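Local coordinates for protein Cg10997-pa (Drosophila melanogaster, PDB 2YV7) that may insert into membranes and form chloride ion channels whose activity depends on pH, and adopts a glutathione S-transferase fold in its soluble form, at residues R181-R186 with Y209-L214. Numbering follows the deposited sequence.
Sequences RLQHIR and YHMYQL
Tyr-212, from segment 209-214, reaches helix 173-193 with its phenol oxygen, which meets Gln-183 and Arg-186, one helical turn apart. The hydroxyl gives its proton to the amide oxygen: Tyr-212 OH lies 2.6 Å from Gln-183 OE1, in the carbonyl plane on a lone pair, with a C=O...donor angle of 142°. The same oxygen accepts from the guanidinium, Arg-186 NH1 to Tyr-212 OH being 2.9 Å. This second bond is bent, 140° at the hydrogen, and the hydroxyl sits tilted from the guanidinium plane. The amide plane stands steeply to the ring plane, with Gln-183 OE1 at the ring edge.

Gln-183 CG is anti to the backbone N (chi1 -171°), and a bend at chi2 brings the amide across to the tyrosine. Its NE2 donates to the carbonyl oxygen of Thr-251, while Arg-186 NH1 also bonds to the carbonyl of Tyr-253, whose ring makes a cation-pi contact with the arginine. Thr-251 and Tyr-253, late in the chain, thus share these two side chains with Tyr-212. The methyl CE of Met-211 lies 3.7 Å from Gln-183 OE1, packing against the same amide oxygen.

A phenylalanine in place of Tyr-212 would probably leave Gln-183 OE1 without its donor and cost Arg-186 NH1 one of its acceptors, two losses in a buried setting.

The contact joins two helices of the all-helical C-terminal domain of the GST fold through a chain of two hydrogen bonds, guanidinium to hydroxyl to amide oxygen; the arginine's positive charge would be expected to polarise the phenol and strengthen its donation to the glutamine.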
loop_
_atom_site.group_PDB
_atom_site.type_symbol
_atom_site.label_atom_id
_atom_site.label_comp_id
_atom_site.label_asym_id
_atom_site.label_seq_id
_atom_site.Cartn_x
_atom_site.Cartn_y
_atom_site.Cartn_z
ATOM N N ARG A 181 2.294 2.633 -3.186
ATOM C CA ARG A 181 3.357 2.870 -4.215
ATOM C C ARG A 181 3.913 4.301 -4.134
ATOM O O ARG A 181 5.072 4.495 -4.311
ATOM C CB ARG A 181 2.801 2.553 -5.622
ATOM C CG ARG A 181 2.555 1.046 -5.782
ATOM C CD ARG A 181 1.423 0.792 -6.832
ATOM N NE ARG A 181 1.476 -0.653 -7.034
ATOM C CZ ARG A 181 0.975 -1.558 -6.165
ATOM N NH1 ARG A 181 0.345 -1.146 -5.070
ATOM N NH2 ARG A 181 1.103 -2.862 -6.432
ATOM N N LEU A 182 3.095 5.323 -3.829
ATOM C CA LEU A 182 3.594 6.688 -3.648
ATOM C C LEU A 182 4.597 6.759 -2.498
ATOM O O LEU A 182 5.689 7.381 -2.602
ATOM C CB LEU A 182 2.407 7.638 -3.394
ATOM C CG LEU A 182 1.483 7.864 -4.598
ATOM C CD1 LEU A 182 0.475 8.859 -4.171
ATOM C CD2 LEU A 182 2.354 8.579 -5.741
ATOM N N GLN A 183 4.305 6.031 -1.452
ATOM C CA GLN A 183 5.249 5.989 -0.329
ATOM C C GLN A 183 6.589 5.297 -0.690
ATOM O O GLN A 183 7.644 5.872 -0.348
ATOM C CB GLN A 183 4.560 5.299 0.881
ATOM C CG GLN A 183 5.455 5.433 2.155
ATOM C CD GLN A 183 5.457 6.860 2.745
ATOM O OE1 GLN A 183 4.834 7.756 2.210
ATOM N NE2 GLN A 183 6.157 7.056 3.903
ATOM N N HIS A 184 6.615 4.181 -1.449
ATOM C CA HIS A 184 7.889 3.578 -1.855
ATOM C C HIS A 184 8.612 4.528 -2.811
ATOM O O HIS A 184 9.801 4.677 -2.760
ATOM C CB HIS A 184 7.614 2.258 -2.578
ATOM C CG HIS A 184 7.336 1.098 -1.668
ATOM N ND1 HIS A 184 6.401 1.149 -0.641
ATOM C CD2 HIS A 184 7.772 -0.183 -1.715
ATOM C CE1 HIS A 184 6.379 -0.032 -0.019
ATOM N NE2 HIS A 184 7.137 -0.865 -0.699
ATOM N N ILE A 185 7.857 5.182 -3.700
ATOM C CA ILE A 185 8.452 6.201 -4.607
ATOM C C ILE A 185 9.166 7.284 -3.810
ATOM O O ILE A 185 10.341 7.520 -4.111
ATOM C CB ILE A 185 7.397 6.808 -5.538
ATOM C CG1 ILE A 185 6.986 5.779 -6.619
ATOM C CG2 ILE A 185 7.968 8.021 -6.298
ATOM C CD1 ILE A 185 5.696 6.270 -7.401
ATOM N N ARG A 186 8.511 7.866 -2.817
ATOM C CA ARG A 186 9.106 8.921 -2.000
ATOM C C ARG A 186 10.317 8.372 -1.284
ATOM O O ARG A 186 11.417 8.933 -1.392
ATOM C CB ARG A 186 8.133 9.486 -0.962
ATOM C CG ARG A 186 6.981 10.281 -1.520
ATOM C CD ARG A 186 6.352 11.108 -0.424
ATOM N NE ARG A 186 7.262 12.160 0.087
ATOM C CZ ARG A 186 6.959 12.939 1.127
ATOM N NH1 ARG A 186 5.817 12.790 1.846
ATOM N NH2 ARG A 186 7.835 13.872 1.460
ATOM N N TYR A 209 -0.928 14.490 1.352
ATOM C CA TYR A 209 -1.216 15.146 2.603
ATOM C C TYR A 209 -2.362 14.395 3.280
ATOM O O TYR A 209 -2.250 13.973 4.440
ATOM C CB TYR A 209 -1.555 16.597 2.357
ATOM C CG TYR A 209 -1.910 17.331 3.600
ATOM C CD1 TYR A 209 -0.911 17.759 4.477
ATOM C CD2 TYR A 209 -3.226 17.607 3.901
ATOM C CE1 TYR A 209 -1.231 18.449 5.643
ATOM C CE2 TYR A 209 -3.556 18.295 5.043
ATOM C CZ TYR A 209 -2.544 18.706 5.920
ATOM O OH TYR A 209 -2.859 19.414 7.074
ATOM N N HIS A 210 -3.428 14.171 2.544
ATOM C CA HIS A 210 -4.552 13.389 3.069
ATOM C C HIS A 210 -4.241 11.963 3.392
ATOM O O HIS A 210 -4.830 11.410 4.290
ATOM C CB HIS A 210 -5.741 13.471 2.152
ATOM C CG HIS A 210 -6.285 14.861 2.033
ATOM N ND1 HIS A 210 -6.548 15.646 3.137
ATOM C CD2 HIS A 210 -6.539 15.634 0.947
ATOM C CE1 HIS A 210 -6.980 16.835 2.734
ATOM N NE2 HIS A 210 -6.995 16.848 1.408
ATOM N N MET A 211 -3.355 11.333 2.608
ATOM C CA MET A 211 -2.917 9.970 2.896
ATOM C C MET A 211 -2.271 9.814 4.237
ATOM O O MET A 211 -2.483 8.799 4.931
ATOM C CB MET A 211 -1.965 9.517 1.761
ATOM C CG MET A 211 -0.830 8.738 2.097
ATOM S SD MET A 211 -0.044 8.425 0.454
ATOM C CE MET A 211 1.589 8.922 0.893
ATOM N N TYR A 212 -1.536 10.838 4.653
ATOM C CA TYR A 212 -0.885 10.771 5.937
ATOM C C TYR A 212 -1.834 11.019 7.102
ATOM O O TYR A 212 -1.451 10.732 8.237
ATOM C CB TYR A 212 0.265 11.748 5.967
ATOM C CG TYR A 212 1.384 11.369 4.986
ATOM C CD1 TYR A 212 1.966 10.037 4.975
ATOM C CD2 TYR A 212 1.884 12.326 4.074
ATOM C CE1 TYR A 212 2.942 9.680 4.080
ATOM C CE2 TYR A 212 2.900 11.977 3.177
ATOM C CZ TYR A 212 3.442 10.679 3.210
ATOM O OH TYR A 212 4.403 10.356 2.339
ATOM N N GLN A 213 -3.017 11.589 6.826
ATOM C CA GLN A 213 -4.082 11.797 7.841
ATOM C C GLN A 213 -4.981 10.569 7.961
ATOM O O GLN A 213 -5.868 10.537 8.829
ATOM C CB GLN A 213 -4.946 13.019 7.514
ATOM C CG GLN A 213 -4.224 14.335 7.623
ATOM C CD GLN A 213 -5.090 15.541 7.216
ATOM O OE1 GLN A 213 -6.170 15.399 6.605
ATOM N NE2 GLN A 213 -4.598 16.738 7.527
ATOM N N LEU A 214 -4.752 9.554 7.121
ATOM C CA LEU A 214 -5.660 8.416 7.067
ATOM C C LEU A 214 -5.200 7.283 7.979
ATOM O O LEU A 214 -4.098 6.740 7.788
ATOM C CB LEU A 214 -5.756 7.916 5.601
ATOM C CG LEU A 214 -6.833 6.895 5.305
ATOM C CD1 LEU A 214 -8.211 7.517 5.288
ATOM C CD2 LEU A 214 -6.522 6.203 3.955
#